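Local structure of dehydrogenase (Chromobacterium violaceum, 3Q2I) at residues 40-45 with 74-79; 205-210 with 229-234; 259-264 with 278-283. The protein binds NAD and a UDP-linked N-acetylglucosaminuronic acid and probably oxidises this sugar nucleotide during biosynthesis of 2,3-diacetamido-2,3-dideoxy-D-mannuronic acid. All blocks are in the same frame, centred on the assembly; numbering follows the deposited sequence.

Interaction 1: residues 40-45 with 74-79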
ATOM      1  N   GLU A  40     -39.181   9.725  39.018  1.00 32.43           N
ATOM      2  CA  GLU A  40     -38.616  10.860  39.722  1.00 33.85           C
ATOM      3  C   GLU A  40     -37.095  10.946  39.628  1.00 33.14           C
ATOM      4  O   GLU A  40     -36.395   9.929  39.561  1.00 31.37           O
ATOM      5  CB  GLU A  40     -39.006  10.812  41.198  1.00 32.89           C
ATOM      6  CG  GLU A  40     -38.392   9.635  41.942  1.00 37.54           C
ATOM      7  CD  GLU A  40     -39.130   9.317  43.234  1.00 49.34           C
ATOM      8  OE1 GLU A  40     -39.148   8.127  43.629  1.00 41.51           O
ATOM      9  OE2 GLU A  40     -39.675  10.267  43.842  1.00 47.90           O
ATOM     10  N   LEU A  41     -36.608  12.182  39.661  1.00 30.57           N
ATOM     11  CA  LEU A  41     -35.181  12.462  39.679  1.00 30.69           C
ATOM     12  C   LEU A  41     -34.762  12.728  41.118  1.00 30.53           C
ATOM     13  O   LEU A  41     -35.152  13.743  41.700  1.00 34.97           O
ATOM     14  CB  LEU A  41     -34.886  13.664  38.770  1.00 27.53           C
ATOM     15  CG  LEU A  41     -33.423  14.099  38.710  1.00 27.85           C
ATOM     16  CD1 LEU A  41     -32.574  13.058  37.970  1.00 25.03           C
ATOM     17  CD2 LEU A  41     -33.469  15.389  37.895  1.00 27.44           C
ATOM     18  N   ILE A  42     -33.953  11.849  41.690  1.00 30.36           N
ATOM     19  CA  ILE A  42     -33.642  11.889  43.108  1.00 31.52           C
ATOM     20  C   ILE A  42     -32.234  12.361  43.446  1.00 32.16           C
ATOM     21  O   ILE A  42     -31.941  12.663  44.603  1.00 32.00           O
ATOM     22  CB  ILE A  42     -33.921  10.521  43.793  1.00 30.44           C
ATOM     23  CG1 ILE A  42     -33.229   9.396  43.005  1.00 33.25           C
ATOM     24  CG2 ILE A  42     -35.415  10.203  43.744  1.00 35.09           C
ATOM     25  CD1 ILE A  42     -32.935   8.140  43.825  1.00 29.75           C
ATOM     26  N   ASP A  43     -31.330  12.415  42.454  1.00 29.75           N
ATOM     27  CA  ASP A  43     -29.963  12.784  42.750  1.00 26.30           C
ATOM     28  C   ASP A  43     -29.351  13.418  41.490  1.00 26.43           C
ATOM     29  O   ASP A  43     -29.651  12.952  40.390  1.00 26.85           O
ATOM     30  CB  ASP A  43     -29.159  11.531  43.092  1.00 25.84           C
ATOM     31  CG  ASP A  43     -29.565  10.937  44.417  1.00 30.74           C
ATOM     32  OD1 ASP A  43     -29.077  11.458  45.452  1.00 30.92           O
ATOM     33  OD2 ASP A  43     -30.363   9.976  44.402  1.00 30.99           O
ATOM     34  N   VAL A  44     -28.600  14.498  41.670  1.00 24.05           N
ATOM     35  CA  VAL A  44     -27.945  15.185  40.547  1.00 24.49           C
ATOM     36  C   VAL A  44     -26.499  15.428  40.928  1.00 24.63           C
ATOM     37  O   VAL A  44     -26.125  15.519  42.109  1.00 27.09           O
ATOM     38  CB  VAL A  44     -28.631  16.491  40.090  1.00 21.88           C
ATOM     39  CG1 VAL A  44     -29.951  16.221  39.438  1.00 23.75           C
ATOM     40  CG2 VAL A  44     -28.745  17.518  41.260  1.00 23.96           C
ATOM     41  N   CYS A  45     -25.627  15.490  39.906  1.00 25.11           N
ATOM     42  CA  CYS A  45     -24.205  15.598  40.160  1.00 26.71           C
ATOM     43  C   CYS A  45     -23.587  16.556  39.135  1.00 26.42           C
ATOM     44  O   CYS A  45     -23.897  16.468  37.940  1.00 25.74           O
ATOM     45  CB  CYS A  45     -23.528  14.230  40.000  1.00 26.27           C
ATOM     46  SG  CYS A  45     -21.736  14.318  40.096  1.00 30.13           S
ATOM     47  N   THR A  74     -26.919   6.885  45.898  1.00 34.69           N
ATOM     48  CA  THR A  74     -28.212   6.912  45.249  1.00 33.78           C
ATOM     49  C   THR A  74     -28.816   5.511  45.170  1.00 33.00           C
ATOM     50  O   THR A  74     -28.101   4.522  45.055  1.00 34.05           O
ATOM     51  CB  THR A  74     -28.107   7.564  43.851  1.00 33.94           C
ATOM     52  OG1 THR A  74     -29.418   7.828  43.335  1.00 31.52           O
ATOM     53  CG2 THR A  74     -27.350   6.642  42.878  1.00 27.88           C
ATOM     54  N   ASP A  75     -30.131   5.407  45.261  1.00 35.93           N
ATOM     55  CA  ASP A  75     -30.758   4.143  44.891  1.00 36.42           C
ATOM     56  C   ASP A  75     -31.542   4.345  43.603  1.00 33.41           C
ATOM     57  O   ASP A  75     -32.646   3.844  43.401  1.00 31.12           O
ATOM     58  CB  ASP A  75     -31.570   3.558  46.058  1.00 38.88           C
ATOM     59  CG  ASP A  75     -32.736   4.430  46.462  1.00 44.57           C
ATOM     60  OD1 ASP A  75     -32.826   5.603  46.048  1.00 42.55           O
ATOM     61  OD2 ASP A  75     -33.612   3.912  47.190  1.00 55.12           O
ATOM     62  N   ALA A  76     -30.965   5.138  42.700  1.00 29.61           N
ATOM     63  CA  ALA A  76     -31.607   5.305  41.401  1.00 29.41           C
ATOM     64  C   ALA A  76     -31.603   3.962  40.691  1.00 25.20           C
ATOM     65  O   ALA A  76     -30.722   3.142  40.946  1.00 31.09           O
ATOM     66  CB  ALA A  76     -30.839   6.354  40.557  1.00 27.49           C
ATOM     67  N   ASP A  77     -32.585   3.756  39.819  1.00 25.72           N
ATOM     68  CA  ASP A  77     -32.618   2.603  38.915  1.00 24.38           C
ATOM     69  C   ASP A  77     -31.655   2.872  37.732  1.00 24.83           C
ATOM     70  O   ASP A  77     -30.956   1.967  37.287  1.00 23.92           O
ATOM     71  CB  ASP A  77     -34.034   2.426  38.376  1.00 24.82           C
ATOM     72  CG  ASP A  77     -35.027   2.043  39.473  1.00 25.03           C
ATOM     73  OD1 ASP A  77     -34.741   1.050  40.153  1.00 28.64           O
ATOM     74  OD2 ASP A  77     -36.004   2.776  39.680  1.00 26.63           O
ATOM     75  N   ILE A  78     -31.708   4.093  37.220  1.00 25.50           N
ATOM     76  CA  ILE A  78     -30.938   4.520  36.034  1.00 23.50           C
ATOM     77  C   ILE A  78     -30.117   5.776  36.331  1.00 25.17           C
ATOM     78  O   ILE A  78     -30.588   6.697  37.004  1.00 24.76           O
ATOM     79  CB  ILE A  78     -31.908   4.866  34.924  1.00 24.94           C
ATOM     80  CG1 ILE A  78     -32.612   3.570  34.544  1.00 26.24           C
ATOM     81  CG2 ILE A  78     -31.161   5.623  33.742  1.00 21.25           C
ATOM     82  CD1 ILE A  78     -33.772   3.722  33.603  1.00 25.28           C
ATOM     83  N   VAL A  79     -28.882   5.827  35.831  1.00 24.01           N
ATOM     84  CA  VAL A  79     -27.992   6.977  36.000  1.00 21.89           C
ATOM     85  C   VAL A  79     -27.860   7.578  34.609  1.00 23.28           C
ATOM     86  O   VAL A  79     -27.565   6.850  33.650  1.00 20.74           O
ATOM     87  CB  VAL A  79     -26.586   6.620  36.532  1.00 21.04           C
ATOM     88  CG1 VAL A  79     -25.691   7.877  36.618  1.00 20.67           C
ATOM     89  CG2 VAL A  79     -26.677   6.042  37.957  1.00 24.46           C
TER
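In the Rossmann fold, an ST turn just ahead of strand 78-81 meets the side of strand 39-45 through T74, D43 and I42. The hydroxyl T74 OG1 donates to D43 OD2 at 2.6 Å, reaching the carboxylate from above its plane, 56° out of it. The same oxygen accepts from A76 N at 3.2 Å, the bond that closes the turn, so T74 OG1 is gripped from both the turn and the strand. OG1 stands anti to the T74 backbone N (chi1 -168°), which turns it to the strand. Beside this bond the I42 side chain crosses those of T74 and D75 at about a right angle: I42 CD1 lies 3.4 Å from D75 OD1 and 4.3 Å from A76 CB. D75 OD2 itself forms a salt bridge with R15, on strand 14-19, which runs between the two strands in the parallel sheet. H64 holds the other carboxylate oxygen, D43 OD1. The D43 side chain is about 12 Å from the bound NADH. With T74 on OD2 and H64 on OD1, both oxygens of this buried carboxylate are satisfied, which probably fixes its rotation and would favour the charged form.

Interaction 2: residues 205-210 with 229-234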
ATOM      1  N   PRO A 205     -27.125  -2.011   6.297  1.00 17.21           N
ATOM      2  CA  PRO A 205     -25.713  -2.202   6.616  1.00 16.18           C
ATOM      3  C   PRO A 205     -24.807  -1.542   5.588  1.00 15.46           C
ATOM      4  O   PRO A 205     -24.963  -1.768   4.389  1.00 15.86           O
ATOM      5  CB  PRO A 205     -25.547  -3.719   6.532  1.00 17.79           C
ATOM      6  CG  PRO A 205     -26.969  -4.261   6.849  1.00 18.23           C
ATOM      7  CD  PRO A 205     -27.875  -3.281   6.198  1.00 20.85           C
ATOM      8  N   VAL A 206     -23.811  -0.800   6.089  1.00 14.48           N
ATOM      9  CA  VAL A 206     -22.820  -0.114   5.263  1.00 15.22           C
ATOM     10  C   VAL A 206     -21.638  -1.060   5.047  1.00 14.31           C
ATOM     11  O   VAL A 206     -21.201  -1.794   5.957  1.00 14.75           O
ATOM     12  CB  VAL A 206     -22.383   1.206   5.933  1.00 13.27           C
ATOM     13  CG1 VAL A 206     -21.111   1.771   5.223  1.00 11.85           C
ATOM     14  CG2 VAL A 206     -23.572   2.208   5.965  1.00 14.39           C
ATOM     15  N   GLU A 207     -21.121  -1.068   3.832  1.00 14.22           N
ATOM     16  CA  GLU A 207     -19.943  -1.851   3.469  1.00 12.35           C
ATOM     17  C   GLU A 207     -18.660  -1.060   3.694  1.00 13.35           C
ATOM     18  O   GLU A 207     -17.770  -1.539   4.389  1.00 12.60           O
ATOM     19  CB  GLU A 207     -20.006  -2.234   1.981  1.00 15.54           C
ATOM     20  CG  GLU A 207     -18.841  -3.147   1.610  1.00 14.36           C
ATOM     21  CD  GLU A 207     -18.995  -3.737   0.239  1.00 17.95           C
ATOM     22  OE1 GLU A 207     -18.268  -3.327  -0.678  1.00 22.15           O
ATOM     23  OE2 GLU A 207     -19.912  -4.556   0.055  1.00 23.67           O
ATOM     24  N   SER A 208     -18.633   0.204   3.240  1.00 12.86           N
ATOM     25  CA  SER A 208     -17.380   0.984   3.370  1.00 12.02           C
ATOM     26  C   SER A 208     -17.704   2.471   3.208  1.00 12.58           C
ATOM     27  O   SER A 208     -18.796   2.819   2.684  1.00 12.68           O
ATOM     28  CB  SER A 208     -16.300   0.506   2.389  1.00 13.34           C
ATOM     29  OG  SER A 208     -16.688   0.768   1.027  1.00 14.96           O
ATOM     30  N   VAL A 209     -16.758   3.298   3.645  1.00 12.95           N
ATOM     31  CA  VAL A 209     -16.868   4.735   3.431  1.00 11.23           C
ATOM     32  C   VAL A 209     -15.545   5.273   2.920  1.00 12.05           C
ATOM     33  O   VAL A 209     -14.472   4.706   3.167  1.00 12.48           O
ATOM     34  CB  VAL A 209     -17.242   5.456   4.757  1.00 12.68           C
ATOM     35  CG1 VAL A 209     -18.592   4.953   5.282  1.00 14.10           C
ATOM     36  CG2 VAL A 209     -16.135   5.282   5.810  1.00 13.41           C
ATOM     37  N   GLN A 210     -15.627   6.469   2.293  1.00 12.44           N
ATOM     38  CA  GLN A 210     -14.435   7.248   1.904  1.00 12.57           C
ATOM     39  C   GLN A 210     -14.719   8.700   2.279  1.00 12.97           C
ATOM     40  O   GLN A 210     -15.712   9.252   1.802  1.00 16.95           O
ATOM     41  CB  GLN A 210     -14.279   7.224   0.374  1.00 16.94           C
ATOM     42  CG  GLN A 210     -14.056   5.829  -0.127  1.00 20.24           C
ATOM     43  CD  GLN A 210     -14.340   5.667  -1.630  1.00 30.29           C
ATOM     44  OE1 GLN A 210     -13.865   4.729  -2.252  1.00 26.72           O
ATOM     45  NE2 GLN A 210     -15.126   6.578  -2.202  1.00 29.34           N
ATOM     46  N   SER A 229     -18.358   9.643   1.105  1.00 12.66           N
ATOM     47  CA  SER A 229     -18.896   8.740   0.078  1.00 14.51           C
ATOM     48  C   SER A 229     -19.211   7.418   0.812  1.00 13.59           C
ATOM     49  O   SER A 229     -18.352   6.932   1.578  1.00 13.67           O
ATOM     50  CB  SER A 229     -17.729   8.499  -0.946  1.00 15.51           C
ATOM     51  OG  SER A 229     -17.365   9.701  -1.553  1.00 28.06           O
ATOM     52  N   VAL A 230     -20.422   6.857   0.606  1.00 10.89           N
ATOM     53  CA  VAL A 230     -20.835   5.654   1.303  1.00 11.67           C
ATOM     54  C   VAL A 230     -21.270   4.570   0.304  1.00 12.36           C
ATOM     55  O   VAL A 230     -22.002   4.844  -0.689  1.00 12.80           O
ATOM     56  CB  VAL A 230     -22.059   5.984   2.184  1.00 13.67           C
ATOM     57  CG1 VAL A 230     -22.539   4.724   2.996  1.00 12.65           C
ATOM     58  CG2 VAL A 230     -21.721   7.116   3.141  1.00 13.47           C
ATOM     59  N   LYS A 231     -20.861   3.319   0.580  1.00 11.66           N
ATOM     60  CA  LYS A 231     -21.285   2.152  -0.176  1.00 12.26           C
ATOM     61  C   LYS A 231     -21.990   1.198   0.752  1.00 12.59           C
ATOM     62  O   LYS A 231     -21.394   0.801   1.759  1.00 13.42           O
ATOM     63  CB  LYS A 231     -20.139   1.446  -0.925  1.00 12.00           C
ATOM     64  CG  LYS A 231     -20.650   0.161  -1.618  1.00 16.04           C
ATOM     65  CD  LYS A 231     -19.512  -0.558  -2.299  1.00 18.96           C
ATOM     66  CE  LYS A 231     -20.025  -1.900  -2.844  1.00 26.26           C
ATOM     67  NZ  LYS A 231     -18.916  -2.774  -3.304  1.00 33.07           N
ATOM     68  N   TRP A 232     -23.246   0.841   0.454  1.00 12.23           N
ATOM     69  CA  TRP A 232     -23.999  -0.120   1.271  1.00 11.85           C
ATOM     70  C   TRP A 232     -23.772  -1.529   0.749  1.00 13.30           C
ATOM     71  O   TRP A 232     -23.428  -1.738  -0.433  1.00 14.39           O
ATOM     72  CB  TRP A 232     -25.507   0.274   1.236  1.00 14.67           C
ATOM     73  CG  TRP A 232     -25.863   1.316   2.219  1.00 15.22           C
ATOM     74  CD1 TRP A 232     -26.313   1.102   3.497  1.00 15.43           C
ATOM     75  CD2 TRP A 232     -25.848   2.749   2.046  1.00 12.49           C
ATOM     76  NE1 TRP A 232     -26.541   2.290   4.122  1.00 14.54           N
ATOM     77  CE2 TRP A 232     -26.255   3.323   3.274  1.00 14.11           C
ATOM     78  CE3 TRP A 232     -25.521   3.602   0.988  1.00 15.23           C
ATOM     79  CZ2 TRP A 232     -26.387   4.688   3.453  1.00 14.28           C
ATOM     80  CZ3 TRP A 232     -25.655   4.948   1.170  1.00 15.79           C
ATOM     81  CH2 TRP A 232     -26.062   5.492   2.401  1.00 14.94           C
ATOM     82  N   ARG A 233     -23.909  -2.528   1.651  1.00 13.93           N
ATOM     83  CA  ARG A 233     -23.748  -3.924   1.265  1.00 14.39           C
ATOM     84  C   ARG A 233     -24.766  -4.329   0.201  1.00 15.67           C
ATOM     85  O   ARG A 233     -24.490  -5.230  -0.583  1.00 16.09           O
ATOM     86  CB  ARG A 233     -23.902  -4.843   2.471  1.00 15.12           C
ATOM     87  CG  ARG A 233     -22.906  -4.559   3.584  1.00 14.18           C
ATOM     88  CD  ARG A 233     -22.852  -5.779   4.520  1.00 16.89           C
ATOM     89  NE  ARG A 233     -22.021  -5.434   5.674  1.00 15.94           N
ATOM     90  CZ  ARG A 233     -20.694  -5.462   5.591  1.00 16.84           C
ATOM     91  NH1 ARG A 233     -19.956  -5.167   6.672  1.00 17.79           N
ATOM     92  NH2 ARG A 233     -20.125  -5.758   4.423  1.00 18.43           N
ATOM     93  N   SER A 234     -25.892  -3.622   0.129  1.00 16.52           N
ATOM     94  CA  SER A 234     -26.868  -3.865  -0.956  1.00 17.89           C
ATOM     95  C   SER A 234     -26.412  -3.368  -2.329  1.00 19.20           C
ATOM     96  O   SER A 234     -27.065  -3.685  -3.341  1.00 19.69           O
ATOM     97  CB  SER A 234     -28.165  -3.139  -0.636  1.00 18.74           C
ATOM     98  OG  SER A 234     -27.962  -1.729  -0.701  1.00 18.51           O
TER
HETATM   99  O   HOH W   1     -27.004  -2.849   2.734  1.00 18.60           O
HETATM  100  O   HOH W   2     -20.788  -6.398   1.634  1.00 23.58           O
HETATM  101  O   HOH W   3     -19.335  -5.674  -2.063  1.00 39.49           O
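The carbonyl oxygen K231 O is gripped by two consecutive amides, E207 N at 2.8 Å and S208 N at 3.2 Å, both in its carbonyl plane: a classic beta bulge in the antiparallel hairpin of strands 206-214 and 225-232. Beyond the bulge the strands pair regularly, with S208 facing K231 and Q210 facing S229 as hydrogen-bonded pairs. At the open end of the hairpin, on the other side of the bulge, R233 N donates to P205 O. The extra residue, E207, sends its side chain alongside that of K231, both pointing the same way, and K231 NZ meets E207 OE1 on its syn side at 2.8 Å in a salt bridge. A water links E207 OE2 to R233 NH2, while R233 NH1 bonds to L350 O. V206 CG1 touches V230 CG1 at 4.0 Å, and helix 325-344 covers V206 and V209. S208 OG bonds to Y212 of the second subunit, so the face carrying S208, Q210 and K231 is turned to a subunit interface. V206 CG2, anti to its carbonyl carbon, sits over the W232 indole in a CH-pi contact, 3.9 Å from the centroid of the W232 five-membered ring and 30° off its normal.

Interaction 3: residues 259-264 with 278-283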
ATOM      1  N   GLY A 259     -34.873   4.775  -5.013  1.00 18.94           N
ATOM      2  CA  GLY A 259     -34.813   3.373  -5.362  1.00 18.00           C
ATOM      3  C   GLY A 259     -35.616   3.007  -6.595  1.00 20.72           C
ATOM      4  O   GLY A 259     -36.065   3.860  -7.352  1.00 19.24           O
ATOM      5  N   GLU A 260     -35.693   1.709  -6.833  1.00 21.63           N
ATOM      6  CA  GLU A 260     -36.311   1.154  -8.044  1.00 24.90           C
ATOM      7  C   GLU A 260     -37.727   1.689  -8.221  1.00 25.60           C
ATOM      8  O   GLU A 260     -38.170   2.033  -9.340  1.00 24.50           O
ATOM      9  CB  GLU A 260     -36.282  -0.350  -7.849  1.00 25.25           C
ATOM     10  CG  GLU A 260     -36.851  -1.246  -8.942  1.00 30.78           C
ATOM     11  CD  GLU A 260     -36.953  -2.704  -8.418  1.00 43.18           C
ATOM     12  OE1 GLU A 260     -36.596  -3.028  -7.243  1.00 36.50           O
ATOM     13  OE2 GLU A 260     -37.400  -3.557  -9.209  1.00 47.95           O
ATOM     14  N   LYS A 261     -38.456   1.742  -7.115  1.00 26.12           N
ATOM     15  CA  LYS A 261     -39.866   2.068  -7.241  1.00 28.45           C
ATOM     16  C   LYS A 261     -40.317   3.172  -6.297  1.00 28.09           C
ATOM     17  O   LYS A 261     -41.498   3.278  -5.951  1.00 27.36           O
ATOM     18  CB  LYS A 261     -40.725   0.812  -7.161  1.00 30.93           C
ATOM     19  CG  LYS A 261     -40.627   0.084  -5.853  1.00 34.49           C
ATOM     20  CD  LYS A 261     -41.247  -1.313  -5.985  1.00 37.60           C
ATOM     21  CE  LYS A 261     -41.330  -2.008  -4.628  1.00 43.51           C
ATOM     22  NZ  LYS A 261     -42.451  -2.989  -4.548  1.00 43.05           N
ATOM     23  N   GLY A 262     -39.414   4.094  -5.970  1.00 23.32           N
ATOM     24  CA  GLY A 262     -39.752   5.171  -5.076  1.00 23.99           C
ATOM     25  C   GLY A 262     -38.676   6.232  -5.015  1.00 23.06           C
ATOM     26  O   GLY A 262     -37.490   5.900  -5.172  1.00 19.94           O
ATOM     27  N   SER A 263     -39.070   7.484  -4.806  1.00 21.92           N
ATOM     28  CA  SER A 263     -38.136   8.617  -4.681  1.00 22.48           C
ATOM     29  C   SER A 263     -38.671   9.543  -3.595  1.00 24.34           C
ATOM     30  O   SER A 263     -39.846   9.968  -3.630  1.00 22.01           O
ATOM     31  CB  SER A 263     -37.992   9.400  -5.993  1.00 21.29           C
ATOM     32  OG  SER A 263     -37.495   8.570  -7.032  1.00 20.68           O
ATOM     33  N   VAL A 264     -37.866   9.827  -2.585  1.00 22.51           N
ATOM     34  CA  VAL A 264     -38.300  10.678  -1.493  1.00 21.38           C
ATOM     35  C   VAL A 264     -37.258  11.731  -1.158  1.00 24.40           C
ATOM     36  O   VAL A 264     -36.048  11.484  -1.307  1.00 21.39           O
ATOM     37  CB  VAL A 264     -38.588   9.824  -0.252  1.00 24.67           C
ATOM     38  CG1 VAL A 264     -38.600  10.641   1.015  1.00 32.26           C
ATOM     39  CG2 VAL A 264     -39.893   9.089  -0.439  1.00 21.15           C
ATOM     40  N   GLU A 278     -42.832  10.055  -3.767  1.00 24.77           N
ATOM     41  CA  GLU A 278     -43.378   9.437  -4.968  1.00 27.75           C
ATOM     42  C   GLU A 278     -43.087   7.936  -5.032  1.00 30.59           C
ATOM     43  O   GLU A 278     -41.927   7.499  -5.110  1.00 28.12           O
ATOM     44  CB  GLU A 278     -42.907  10.195  -6.229  1.00 27.24           C
ATOM     45  CG  GLU A 278     -43.269   9.516  -7.539  1.00 37.41           C
ATOM     46  CD  GLU A 278     -43.194  10.421  -8.778  1.00 49.31           C
ATOM     47  OE1 GLU A 278     -43.805  10.045  -9.809  1.00 53.17           O
ATOM     48  OE2 GLU A 278     -42.541  11.493  -8.740  1.00 48.86           O
ATOM     49  N   PHE A 279     -44.141   7.131  -4.936  1.00 30.65           N
ATOM     50  CA  PHE A 279     -43.998   5.678  -4.940  1.00 28.82           C
ATOM     51  C   PHE A 279     -44.779   5.008  -6.063  1.00 31.72           C
ATOM     52  O   PHE A 279     -45.776   5.583  -6.534  1.00 29.64           O
ATOM     53  CB  PHE A 279     -44.381   5.107  -3.577  1.00 32.74           C
ATOM     54  CG  PHE A 279     -43.404   5.443  -2.487  1.00 27.57           C
ATOM     55  CD1 PHE A 279     -42.257   4.680  -2.305  1.00 26.68           C
ATOM     56  CD2 PHE A 279     -43.623   6.528  -1.658  1.00 22.78           C
ATOM     57  CE1 PHE A 279     -41.356   5.004  -1.289  1.00 23.39           C
ATOM     58  CE2 PHE A 279     -42.737   6.881  -0.663  1.00 26.93           C
ATOM     59  CZ  PHE A 279     -41.589   6.081  -0.464  1.00 22.86           C
ATOM     60  N   SER A 280     -44.347   3.826  -6.492  1.00 30.83           N
ATOM     61  CA  SER A 280     -44.987   3.153  -7.616  1.00 33.81           C
ATOM     62  C   SER A 280     -46.389   2.675  -7.244  1.00 36.52           C
ATOM     63  O   SER A 280     -47.248   2.610  -8.123  1.00 37.85           O
ATOM     64  CB  SER A 280     -44.164   1.996  -8.181  1.00 32.96           C
ATOM     65  OG  SER A 280     -44.080   0.913  -7.279  1.00 37.04           O
ATOM     66  N   GLU A 281     -46.594   2.334  -5.967  1.00 39.13           N
ATOM     67  CA  GLU A 281     -47.935   2.079  -5.434  1.00 43.55           C
ATOM     68  C   GLU A 281     -48.283   2.790  -4.124  1.00 42.95           C
ATOM     69  O   GLU A 281     -47.487   2.823  -3.182  1.00 40.69           O
ATOM     70  CB  GLU A 281     -48.195   0.580  -5.299  1.00 45.59           C
ATOM     71  CG  GLU A 281     -46.936  -0.245  -5.207  1.00 53.43           C
ATOM     72  CD  GLU A 281     -47.136  -1.587  -5.851  1.00 64.86           C
ATOM     73  OE1 GLU A 281     -46.262  -2.015  -6.641  1.00 69.10           O
ATOM     74  OE2 GLU A 281     -48.196  -2.191  -5.579  1.00 68.97           O
ATOM     75  N   PRO A 282     -49.501   3.358  -4.055  1.00 42.46           N
ATOM     76  CA  PRO A 282     -49.933   4.140  -2.900  1.00 41.35           C
ATOM     77  C   PRO A 282     -49.999   3.238  -1.679  1.00 40.74           C
ATOM     78  O   PRO A 282     -49.953   2.021  -1.837  1.00 41.20           O
ATOM     79  CB  PRO A 282     -51.333   4.607  -3.314  1.00 42.17           C
ATOM     80  CG  PRO A 282     -51.800   3.528  -4.243  1.00 43.19           C
ATOM     81  CD  PRO A 282     -50.571   3.239  -5.061  1.00 43.45           C
ATOM     82  N   HIS A 283     -50.066   3.836  -0.494  1.00 39.19           N
ATOM     83  CA  HIS A 283     -50.079   3.122   0.777  1.00 40.74           C
ATOM     84  C   HIS A 283     -50.898   3.948   1.767  1.00 40.98           C
ATOM     85  O   HIS A 283     -50.924   5.171   1.679  1.00 41.63           O
ATOM     86  CB  HIS A 283     -48.646   2.967   1.314  1.00 41.16           C
ATOM     87  CG  HIS A 283     -48.534   2.109   2.538  1.00 39.95           C
ATOM     88  ND1 HIS A 283     -48.868   2.557   3.800  1.00 39.65           N
ATOM     89  CD2 HIS A 283     -48.077   0.843   2.702  1.00 40.76           C
ATOM     90  CE1 HIS A 283     -48.662   1.592   4.681  1.00 35.78           C
ATOM     91  NE2 HIS A 283     -48.162   0.548   4.044  1.00 37.60           N
TER
HETATM   92  O   HOH W   4     -43.646   1.120  -4.259  1.00 32.90           O
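The open end of the beta hairpin formed by strands 262-267 and 273-279 is joined here by three backbone bonds and by a phenylalanine turned to one face. S263 and E278 make a hydrogen-bonded antiparallel pair, S263 N to E278 O at 2.9 Å and E278 N to S263 O at 3.0 Å. Just past the end of strand 273-279 and just before strand 262-267 starts, S280 N donates to K261 O at 3.0 Å, with an N-H...O angle of 145°. Between these bonds lies the non-hydrogen-bonded pair G262 and F279. G262 CA approaches F279 CD1 at 3.8 Å and E278 O at 3.2 Å, the latter a CA-H...O contact; a glycine allows the ring to lie this near the backbone. With CG beside its backbone N (chi1 -70°), F279 is carried along the hairpin to V264, and V264 CG2 meets F279 CZ at 3.5 Å, the two side chains crossing at a slant. Beside the S280-K261 bond, K261 CB rests on S280 OG, 3.4 Å apart. S263 OG, on the face shared with E278, bonds to Y247 O of the second subunit, and P248 of that subunit packs on E278. The other face lies against helix 139-149, where L144 touches V264 and A147 touches F279; F153 and W277 meet the F279 ring edge-to-face, R152 adds a cation-pi contact, and strand 252-259 runs along the far side of strand 262-267.

Interaction 1 belongs to the nucleotide-binding Rossmann sheet, whereas interactions 2 and 3 are both hairpin pairings in the mixed sheet of the C-terminal domain, their centres about 23 Å apart. Interaction 1 lies across the chain's centre from both. Its segments are not paired as neighbouring strands, so a side-chain hydroxyl and a carboxylate carry it, and no other subunit touches it. The two hairpins depend chiefly on backbone bonds, and each presents one face to the second subunit. Interaction 2 is buried and adds a salt bridge at its bulge; interaction 3, between an outermost strand of the chain's sheet and its neighbour, is only partly buried and adds an aromatic ring packed beside a glycine and a valine.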